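Local coordinates for protein rhamnonate dehydratase (Gibberella zeae PH-1, PDB 3FXG) that probably catalyses the magnesium-dependent dehydration of L-rhamnonate, as a member of the enolase superfamily of lyases, at residues R107-L112 with G304-L309; K310-A315 with Q338-F343; Y330-Q335 with Q344-N349. All coordinates share one frame; numbering follows the deposited sequence.

Overall arrangement
The three contacts follow one part of the enolase-like C-terminal barrel from its border with the N-terminal domain into its wall. Contact 1 comes first along the chain and joins helix 109-119 to the start of helix 305-316; contact 2 uses the later turns of that same helix, and contact 3 the next helix, 329-335, with strand 344-347. Contacts 2 and 3 interleave in sequence. Their centres lie about 14 Å apart, contacts 1 and 2 about 15 Å, and contacts 1 and 3 about 19 Å. Phe334 links all three, packing on Leu305, Leu308, Leu309, Ala312 and Thr341. Contacts 1 and 2 also touch a second subunit, so domain border, barrel wall and oligomer interface meet here.

Contact 1. Residues R107-L112 with G304-L309; sequences RNTNLL and GLTELL
The hydroxyl oxygen of Thr306 faces Thr109 across this contact, yet its hydrogen bonds go to a third helix: OG1 bonds with Asp137 OD1 and with Trp141 NE1, both on helix 128-148. Towards Thr109 the same atom makes only van der Waals contact, with Thr306 OG1 lying 3.5 Å from Thr109 CB. The hydroxyl of Thr109 stays farther off, its OG1 4.1 Å from Thr306 OG1, and no hydrogen bond joins the two segments. Thr306 carries the whole of its side of the contact because its two branches diverge. With OG1 beside the backbone N (chi1 -58°), the methyl is left on the carbonyl side, where it meets Asn110, the residue after Thr109: Thr306 CG2 comes to 3.3 Å from Asn110 OD1, and it also approaches the backbone, at 4.0 Å from Thr109 O.

The Asn110 amide is itself held at both ends. Its OD1 accepts a hydrogen bond from Lys310 NZ, one turn farther along helix 305-316, while ND2 donates to Ser337 O of the second subunit. These bonds probably fix the rotation of the amide and so settle which of its atoms faces the threonine methyl. A small, fully buried patch of two threonines and one asparagine thus lies close to both an intersubunit bond and a polar link between the helices, from Lys310 to Asn110.

Both segments meet through the first turn of a helix, with the CA atoms of Thr109 and Thr306 6.6 Å apart. Helix 109-119 belongs to the N-terminal domain and helix 305-316 to the barrel. Helix 128-148 touches both, through Leu140 against Leu112 and Asp137 against Leu305, while helix 329-335 packs Phe334 against Leu305, Leu308 and Leu309.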
loop_
_atom_site.group_PDB
_atom_site.type_symbol
_atom_site.label_atom_id
_atom_site.label_comp_id
_atom_site.label_asym_id
_atom_site.label_seq_id
_atom_site.Cartn_x
_atom_site.Cartn_y
_atom_site.Cartn_z
ATOM N N ARG A 107 -23.705 -26.363 -28.199
ATOM C CA ARG A 107 -22.983 -26.756 -26.993
ATOM C C ARG A 107 -21.726 -25.912 -26.809
ATOM O O ARG A 107 -21.104 -25.936 -25.742
ATOM C CB ARG A 107 -22.615 -28.241 -27.051
ATOM C CG ARG A 107 -23.823 -29.171 -26.951
ATOM C CD ARG A 107 -23.424 -30.619 -27.193
ATOM N NE ARG A 107 -22.793 -30.778 -28.500
ATOM C CZ ARG A 107 -22.323 -31.929 -28.972
ATOM N NH1 ARG A 107 -22.411 -33.033 -28.246
ATOM N NH2 ARG A 107 -21.768 -31.974 -30.176
ATOM N N ASN A 108 -21.360 -25.162 -27.848
ATOM C CA ASN A 108 -20.175 -24.305 -27.794
ATOM C C ASN A 108 -20.511 -22.976 -27.128
ATOM O O ASN A 108 -20.283 -21.907 -27.694
ATOM C CB ASN A 108 -19.630 -24.055 -29.205
ATOM C CG ASN A 108 -19.013 -25.300 -29.820
ATOM O OD1 ASN A 108 -18.699 -26.257 -29.119
ATOM N ND2 ASN A 108 -18.821 -25.282 -31.133
ATOM N N THR A 109 -21.053 -23.051 -25.917
ATOM C CA THR A 109 -21.438 -21.855 -25.183
ATOM C C THR A 109 -20.271 -20.915 -24.912
ATOM O O THR A 109 -20.408 -19.696 -25.044
ATOM C CB THR A 109 -22.115 -22.227 -23.852
ATOM O OG1 THR A 109 -21.310 -23.178 -23.145
ATOM C CG2 THR A 109 -23.477 -22.830 -24.119
ATOM N N ASN A 110 -19.123 -21.473 -24.537
ATOM C CA ASN A 110 -17.954 -20.642 -24.263
ATOM C C ASN A 110 -17.476 -19.897 -25.507
ATOM O O ASN A 110 -17.193 -18.700 -25.449
ATOM C CB ASN A 110 -16.812 -21.485 -23.682
ATOM C CG ASN A 110 -17.041 -21.845 -22.221
ATOM O OD1 ASN A 110 -17.923 -21.285 -21.565
ATOM N ND2 ASN A 110 -16.240 -22.766 -21.701
ATOM N N LEU A 111 -17.385 -20.600 -26.631
ATOM C CA LEU A 111 -16.947 -19.972 -27.874
ATOM C C LEU A 111 -17.912 -18.877 -28.323
ATOM O O LEU A 111 -17.504 -17.754 -28.631
ATOM C CB LEU A 111 -16.829 -21.014 -28.990
ATOM C CG LEU A 111 -16.574 -20.431 -30.384
ATOM C CD1 LEU A 111 -15.171 -19.842 -30.437
ATOM C CD2 LEU A 111 -16.738 -21.514 -31.443
ATOM N N LEU A 112 -19.197 -19.203 -28.358
ATOM C CA LEU A 112 -20.194 -18.237 -28.800
ATOM C C LEU A 112 -20.234 -16.972 -27.944
ATOM O O LEU A 112 -20.410 -15.873 -28.470
ATOM C CB LEU A 112 -21.572 -18.897 -28.861
ATOM C CG LEU A 112 -21.658 -20.048 -29.872
ATOM C CD1 LEU A 112 -23.043 -20.675 -29.819
ATOM C CD2 LEU A 112 -21.360 -19.535 -31.278
ATOM N N GLY A 304 -25.212 -13.334 -19.516
ATOM C CA GLY A 304 -25.851 -14.625 -19.681
ATOM C C GLY A 304 -25.427 -15.633 -18.629
ATOM O O GLY A 304 -24.610 -15.331 -17.761
ATOM N N LEU A 305 -25.979 -16.838 -18.711
ATOM C CA LEU A 305 -25.660 -17.887 -17.755
ATOM C C LEU A 305 -24.202 -18.322 -17.866
ATOM O O LEU A 305 -23.524 -18.519 -16.858
ATOM C CB LEU A 305 -26.591 -19.087 -17.962
ATOM C CG LEU A 305 -26.350 -20.311 -17.074
ATOM C CD1 LEU A 305 -26.409 -19.903 -15.610
ATOM C CD2 LEU A 305 -27.392 -21.379 -17.373
ATOM N N THR A 306 -23.717 -18.468 -19.093
ATOM C CA THR A 306 -22.334 -18.870 -19.318
ATOM C C THR A 306 -21.362 -17.939 -18.579
ATOM O O THR A 306 -20.477 -18.400 -17.859
ATOM C CB THR A 306 -21.999 -18.862 -20.821
ATOM O OG1 THR A 306 -22.898 -19.745 -21.509
ATOM C CG2 THR A 306 -20.560 -19.328 -21.054
ATOM N N GLU A 307 -21.536 -16.633 -18.745
ATOM C CA GLU A 307 -20.660 -15.671 -18.075
ATOM C C GLU A 307 -20.938 -15.647 -16.570
ATOM O O GLU A 307 -20.021 -15.467 -15.768
ATOM C CB GLU A 307 -20.854 -14.268 -18.660
ATOM C CG GLU A 307 -19.900 -13.211 -18.090
ATOM C CD GLU A 307 -18.504 -13.254 -18.704
ATOM O OE1 GLU A 307 -17.932 -14.359 -18.839
ATOM O OE2 GLU A 307 -17.968 -12.175 -19.043
ATOM N N LEU A 308 -22.204 -15.821 -16.189
ATOM C CA LEU A 308 -22.575 -15.820 -14.776
ATOM C C LEU A 308 -21.887 -16.958 -14.028
ATOM O O LEU A 308 -21.501 -16.807 -12.871
ATOM C CB LEU A 308 -24.095 -15.940 -14.620
ATOM C CG LEU A 308 -24.630 -15.960 -13.185
ATOM C CD1 LEU A 308 -24.156 -14.719 -12.420
ATOM C CD2 LEU A 308 -26.150 -16.015 -13.222
ATOM N N LEU A 309 -21.742 -18.105 -14.683
ATOM C CA LEU A 309 -21.072 -19.239 -14.059
ATOM C C LEU A 309 -19.627 -18.863 -13.720
ATOM O O LEU A 309 -19.094 -19.274 -12.692
ATOM C CB LEU A 309 -21.081 -20.449 -15.000
ATOM C CG LEU A 309 -22.446 -21.101 -15.242
ATOM C CD1 LEU A 309 -22.352 -22.099 -16.393
ATOM C CD2 LEU A 309 -22.912 -21.785 -13.968
#

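Contact 2. Residues K310-A315 with Q338-F343; sequences KVAALA and QPNTPF
The carboxamide of Asn340 is the flat group that engages Ala312, and it comes amino end first: the carbonyl oxygen it meets is displaced 25° from the amide plane. It ties a helix of the enolase-type barrel, 305-316, to the loop that leads into barrel strand 344-347. Asn340 ND2 donates to Ala312 O over 3.1 Å, in a bent bond with an angle of 143° at the hydrogen. The same nitrogen is also bonded to Val320 O, so two main-chain carbonyls grip this buried amide, one in the helix and one in the segment that follows it. Chi1 of 62° places CG between the backbone N and the carbonyl carbon, which swings the amide to the helix.

The approach to the helix is over alanines. Ala312 directs its methyl at the loop, between Gln338 and Asn340, with Ala312 CB 4.3 Å from Asn340 OD1; Phe334 of helix 329-335 adds to this packing. Ala313 and Leu314 point away and pack on Ala313 and Leu314 of the second subunit. One turn beyond Ala312, the methyl CB of Ala315 rests 3.7 Å from Asn340 ND2.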
loop_
_atom_site.group_PDB
_atom_site.type_symbol
_atom_site.label_atom_id
_atom_site.label_comp_id
_atom_site.label_asym_id
_atom_site.label_seq_id
_atom_site.Cartn_x
_atom_site.Cartn_y
_atom_site.Cartn_z
ATOM N N LYS A 310 -18.999 -18.078 -14.591
ATOM C CA LYS A 310 -17.617 -17.655 -14.369
ATOM C C LYS A 310 -17.532 -16.589 -13.277
ATOM O O LYS A 310 -16.574 -16.552 -12.508
ATOM C CB LYS A 310 -17.005 -17.126 -15.668
ATOM C CG LYS A 310 -16.860 -18.200 -16.747
ATOM C CD LYS A 310 -16.100 -17.689 -17.955
ATOM C CE LYS A 310 -15.904 -18.798 -18.987
ATOM N NZ LYS A 310 -17.204 -19.284 -19.520
ATOM N N VAL A 311 -18.533 -15.721 -13.221
ATOM C CA VAL A 311 -18.567 -14.685 -12.201
ATOM C C VAL A 311 -18.722 -15.340 -10.829
ATOM O O VAL A 311 -18.046 -14.967 -9.871
ATOM C CB VAL A 311 -19.741 -13.710 -12.449
ATOM C CG1 VAL A 311 -20.011 -12.868 -11.203
ATOM C CG2 VAL A 311 -19.412 -12.806 -13.636
ATOM N N ALA A 312 -19.605 -16.333 -10.740
ATOM C CA ALA A 312 -19.842 -17.021 -9.476
ATOM C C ALA A 312 -18.611 -17.785 -9.009
ATOM O O ALA A 312 -18.325 -17.835 -7.814
ATOM C CB ALA A 312 -21.035 -17.975 -9.604
ATOM N N ALA A 313 -17.879 -18.373 -9.951
ATOM C CA ALA A 313 -16.680 -19.135 -9.614
ATOM C C ALA A 313 -15.606 -18.238 -8.995
ATOM O O ALA A 313 -14.921 -18.642 -8.057
ATOM C CB ALA A 313 -16.136 -19.826 -10.855
ATOM N N LEU A 314 -15.453 -17.029 -9.530
ATOM C CA LEU A 314 -14.470 -16.092 -8.997
ATOM C C LEU A 314 -14.886 -15.702 -7.581
ATOM O O LEU A 314 -14.070 -15.697 -6.663
ATOM C CB LEU A 314 -14.387 -14.844 -9.883
ATOM C CG LEU A 314 -13.396 -13.755 -9.450
ATOM C CD1 LEU A 314 -13.026 -12.899 -10.651
ATOM C CD2 LEU A 314 -13.993 -12.905 -8.344
ATOM N N ALA A 315 -16.163 -15.377 -7.408
ATOM C CA ALA A 315 -16.676 -15.001 -6.094
ATOM C C ALA A 315 -16.501 -16.159 -5.110
ATOM O O ALA A 315 -16.206 -15.946 -3.932
ATOM C CB ALA A 315 -18.153 -14.619 -6.200
ATOM N N GLN A 338 -25.062 -23.805 -7.483
ATOM C CA GLN A 338 -23.714 -23.404 -7.099
ATOM C C GLN A 338 -23.413 -23.516 -5.607
ATOM O O GLN A 338 -24.320 -23.614 -4.776
ATOM C CB GLN A 338 -23.455 -21.971 -7.576
ATOM C CG GLN A 338 -23.742 -21.755 -9.059
ATOM C CD GLN A 338 -22.847 -22.589 -9.963
ATOM O OE1 GLN A 338 -23.321 -23.453 -10.702
ATOM N NE2 GLN A 338 -21.549 -22.331 -9.909
ATOM N N PRO A 339 -22.121 -23.518 -5.246
ATOM C CA PRO A 339 -21.755 -23.620 -3.835
ATOM C C PRO A 339 -21.926 -22.316 -3.061
ATOM O O PRO A 339 -22.092 -22.337 -1.841
ATOM C CB PRO A 339 -20.296 -24.070 -3.892
ATOM C CG PRO A 339 -19.800 -23.415 -5.149
ATOM C CD PRO A 339 -20.934 -23.673 -6.110
ATOM N N ASN A 340 -21.900 -21.188 -3.769
ATOM C CA ASN A 340 -22.010 -19.877 -3.127
ATOM C C ASN A 340 -23.221 -19.041 -3.556
ATOM O O ASN A 340 -23.108 -17.834 -3.767
ATOM C CB ASN A 340 -20.726 -19.081 -3.381
ATOM C CG ASN A 340 -20.484 -18.817 -4.856
ATOM O OD1 ASN A 340 -20.775 -19.663 -5.706
ATOM N ND2 ASN A 340 -19.930 -17.647 -5.169
ATOM N N THR A 341 -24.377 -19.687 -3.672
ATOM C CA THR A 341 -25.617 -19.012 -4.065
ATOM C C THR A 341 -26.668 -19.454 -3.046
ATOM O O THR A 341 -27.515 -20.296 -3.337
ATOM C CB THR A 341 -26.021 -19.431 -5.493
ATOM O OG1 THR A 341 -25.956 -20.860 -5.614
ATOM C CG2 THR A 341 -25.071 -18.811 -6.512
ATOM N N PRO A 342 -26.621 -18.867 -1.836
ATOM C CA PRO A 342 -27.482 -19.112 -0.670
ATOM C C PRO A 342 -28.994 -18.938 -0.754
ATOM O O PRO A 342 -29.739 -19.687 -0.122
ATOM C CB PRO A 342 -26.865 -18.213 0.396
ATOM C CG PRO A 342 -26.433 -17.035 -0.394
ATOM C CD PRO A 342 -25.770 -17.683 -1.599
ATOM N N PHE A 343 -29.454 -17.946 -1.501
ATOM C CA PHE A 343 -30.885 -17.725 -1.605
ATOM C C PHE A 343 -31.237 -16.931 -2.840
ATOM O O PHE A 343 -30.371 -16.600 -3.649
ATOM C CB PHE A 343 -31.405 -17.034 -0.342
ATOM C CG PHE A 343 -30.539 -15.903 0.132
ATOM C CD1 PHE A 343 -30.597 -14.657 -0.481
ATOM C CD2 PHE A 343 -29.652 -16.089 1.186
ATOM C CE1 PHE A 343 -29.779 -13.610 -0.051
ATOM C CE2 PHE A 343 -28.829 -15.049 1.624
ATOM C CZ PHE A 343 -28.896 -13.806 0.999
#

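Contact 3. Residues Y330-Q335 with Q344-N349; sequences YSYHFQ and QEYLAN
Gln344 reaches from its strand in among Ser331, Tyr332 and Gln335, and this end of the contact is closely packed. Its CG stands anti to the backbone N (chi1 170°), a torsion that carries the amide across to the helix. There Gln344 CD meets the edge of the Tyr332 phenol ring, in the ring plane and 3.5 Å from Tyr332 CD1, with amide and ring planes turned 84° apart. Gln344 CG lies 3.8 Å from Tyr332 CE1, off the ring plane. Ser331 closes in from another direction, its OG 3.5 Å from Gln344 CD; the polar partners of this hydroxyl include Gly328 O, the stronger, and Ala326 O, just before its own helix. Gln335 completes the enclosure with the methylene part of its chain, while its amide nitrogen NE2 is engaged by Phe343 O, the carbonyl directly ahead of Gln344.

Towards the other end the packing is looser, and a water takes part. Tyr332 OH points at the edge of the Tyr346 ring, in its plane and 3.1 Å from Tyr346 CE1, so the two rings meet by hydroxyl and edge without stacking. The water donates to Tyr332 OH at 2.9 Å and, weakly, to Glu345 O, bridging helix side chain and strand backbone. Tyr346 is steadied by its own hydroxyl, bonded to Leu357 O.

The helix runs nearly antiparallel to the strand, at 164°, with their axes 9.4 Å apart at the closest approach. The magnesium ion bound here lies about 12 Å from the Gln344 side chain. A helix packed on the outside of a strand that pairs in parallel with the first barrel strand, 163-169, fits the modified TIM barrel, (beta/alpha)7beta, of the enolase superfamily.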
loop_
_atom_site.group_PDB
_atom_site.type_symbol
_atom_site.label_atom_id
_atom_site.label_comp_id
_atom_site.label_asym_id
_atom_site.label_seq_id
_atom_site.Cartn_x
_atom_site.Cartn_y
_atom_site.Cartn_z
ATOM N N TYR A 330 -34.413 -18.217 -14.863
ATOM C CA TYR A 330 -33.036 -18.066 -15.322
ATOM C C TYR A 330 -32.110 -17.966 -14.115
ATOM O O TYR A 330 -30.945 -18.363 -14.177
ATOM C CB TYR A 330 -32.902 -16.824 -16.204
ATOM C CG TYR A 330 -33.872 -16.826 -17.360
ATOM C CD1 TYR A 330 -34.026 -17.960 -18.158
ATOM C CD2 TYR A 330 -34.658 -15.709 -17.639
ATOM C CE1 TYR A 330 -34.943 -17.985 -19.203
ATOM C CE2 TYR A 330 -35.578 -15.724 -18.684
ATOM C CZ TYR A 330 -35.716 -16.866 -19.459
ATOM O OH TYR A 330 -36.637 -16.899 -20.477
ATOM N N SER A 331 -32.633 -17.434 -13.016
ATOM C CA SER A 331 -31.847 -17.316 -11.799
ATOM C C SER A 331 -32.075 -18.521 -10.888
ATOM O O SER A 331 -31.160 -18.955 -10.192
ATOM C CB SER A 331 -32.189 -16.018 -11.062
ATOM O OG SER A 331 -33.589 -15.872 -10.903
ATOM N N TYR A 332 -33.283 -19.082 -10.902
ATOM C CA TYR A 332 -33.567 -20.237 -10.053
ATOM C C TYR A 332 -32.642 -21.405 -10.377
ATOM O O TYR A 332 -32.067 -22.017 -9.478
ATOM C CB TYR A 332 -35.025 -20.698 -10.206
ATOM C CG TYR A 332 -36.048 -19.601 -10.004
ATOM C CD1 TYR A 332 -35.734 -18.451 -9.281
ATOM C CD2 TYR A 332 -37.333 -19.711 -10.542
ATOM C CE1 TYR A 332 -36.665 -17.438 -9.101
ATOM C CE2 TYR A 332 -38.274 -18.700 -10.364
ATOM C CZ TYR A 332 -37.930 -17.568 -9.644
ATOM O OH TYR A 332 -38.840 -16.553 -9.474
ATOM N N HIS A 333 -32.495 -21.710 -11.662
ATOM C CA HIS A 333 -31.645 -22.821 -12.067
ATOM C C HIS A 333 -30.192 -22.590 -11.677
ATOM O O HIS A 333 -29.456 -23.535 -11.400
ATOM C CB HIS A 333 -31.752 -23.057 -13.576
ATOM C CG HIS A 333 -32.975 -23.823 -13.981
ATOM N ND1 HIS A 333 -34.243 -23.282 -13.948
ATOM C CD2 HIS A 333 -33.121 -25.089 -14.441
ATOM C CE1 HIS A 333 -35.115 -24.178 -14.375
ATOM N NE2 HIS A 333 -34.460 -25.283 -14.680
ATOM N N PHE A 334 -29.788 -21.327 -11.651
ATOM C CA PHE A 334 -28.425 -20.987 -11.281
ATOM C C PHE A 334 -28.232 -21.096 -9.769
ATOM O O PHE A 334 -27.311 -21.766 -9.302
ATOM C CB PHE A 334 -28.095 -19.567 -11.743
ATOM C CG PHE A 334 -26.744 -19.093 -11.307
ATOM C CD1 PHE A 334 -25.592 -19.606 -11.887
ATOM C CD2 PHE A 334 -26.623 -18.153 -10.288
ATOM C CE1 PHE A 334 -24.334 -19.191 -11.457
ATOM C CE2 PHE A 334 -25.369 -17.734 -9.851
ATOM C CZ PHE A 334 -24.225 -18.256 -10.438
ATOM N N GLN A 335 -29.103 -20.438 -9.008
ATOM C CA GLN A 335 -29.012 -20.448 -7.549
ATOM C C GLN A 335 -29.040 -21.825 -6.908
ATOM O O GLN A 335 -28.386 -22.060 -5.893
ATOM C CB GLN A 335 -30.143 -19.617 -6.929
ATOM C CG GLN A 335 -29.984 -18.117 -7.064
ATOM C CD GLN A 335 -28.576 -17.654 -6.750
ATOM O OE1 GLN A 335 -27.665 -17.836 -7.555
ATOM N NE2 GLN A 335 -28.386 -17.061 -5.573
ATOM N N GLN A 344 -32.518 -16.616 -2.975
ATOM C CA GLN A 344 -33.001 -15.915 -4.147
ATOM C C GLN A 344 -33.923 -14.745 -3.846
ATOM O O GLN A 344 -34.614 -14.719 -2.830
ATOM C CB GLN A 344 -33.738 -16.917 -5.040
ATOM C CG GLN A 344 -34.488 -16.287 -6.183
ATOM C CD GLN A 344 -33.679 -16.233 -7.448
ATOM O OE1 GLN A 344 -33.912 -15.385 -8.305
ATOM N NE2 GLN A 344 -32.734 -17.152 -7.586
ATOM N N GLU A 345 -33.931 -13.778 -4.754
ATOM C CA GLU A 345 -34.792 -12.620 -4.616
ATOM C C GLU A 345 -36.035 -12.798 -5.478
ATOM O O GLU A 345 -35.981 -13.392 -6.554
ATOM C CB GLU A 345 -34.080 -11.347 -5.074
ATOM C CG GLU A 345 -35.044 -10.189 -5.328
ATOM C CD GLU A 345 -34.370 -8.941 -5.872
ATOM O OE1 GLU A 345 -33.505 -9.070 -6.762
ATOM O OE2 GLU A 345 -34.722 -7.828 -5.420
ATOM N N TYR A 346 -37.159 -12.301 -4.984
ATOM C CA TYR A 346 -38.385 -12.323 -5.758
ATOM C C TYR A 346 -38.926 -10.911 -5.673
ATOM O O TYR A 346 -39.224 -10.417 -4.584
ATOM C CB TYR A 346 -39.427 -13.292 -5.212
ATOM C CG TYR A 346 -40.453 -13.603 -6.276
ATOM C CD1 TYR A 346 -40.163 -14.513 -7.292
ATOM C CD2 TYR A 346 -41.673 -12.930 -6.322
ATOM C CE1 TYR A 346 -41.055 -14.749 -8.331
ATOM C CE2 TYR A 346 -42.580 -13.154 -7.364
ATOM C CZ TYR A 346 -42.259 -14.068 -8.364
ATOM O OH TYR A 346 -43.128 -14.315 -9.400
ATOM N N LEU A 347 -39.015 -10.257 -6.823
ATOM C CA LEU A 347 -39.506 -8.892 -6.892
ATOM C C LEU A 347 -41.026 -8.932 -6.940
ATOM O O LEU A 347 -41.604 -9.332 -7.949
ATOM C CB LEU A 347 -38.940 -8.209 -8.142
ATOM C CG LEU A 347 -39.119 -6.700 -8.336
ATOM C CD1 LEU A 347 -38.294 -6.248 -9.537
ATOM C CD2 LEU A 347 -40.587 -6.366 -8.537
ATOM N N ALA A 348 -41.668 -8.534 -5.844
ATOM C CA ALA A 348 -43.128 -8.528 -5.772
ATOM C C ALA A 348 -43.679 -7.782 -6.980
ATOM O O ALA A 348 -43.531 -6.567 -7.094
ATOM C CB ALA A 348 -43.593 -7.859 -4.486
ATOM N N ASN A 349 -44.317 -8.515 -7.881
ATOM C CA ASN A 349 -44.855 -7.909 -9.086
ATOM C C ASN A 349 -46.333 -7.539 -8.990
ATOM O O ASN A 349 -46.947 -7.151 -9.982
ATOM C CB ASN A 349 -44.606 -8.834 -10.272
ATOM C CG ASN A 349 -45.229 -10.186 -10.084
ATOM O OD1 ASN A 349 -45.069 -10.817 -9.036
ATOM N ND2 ASN A 349 -45.943 -10.649 -11.100
HETATM O O HOH W 1 -37.565 -13.948 -9.462
#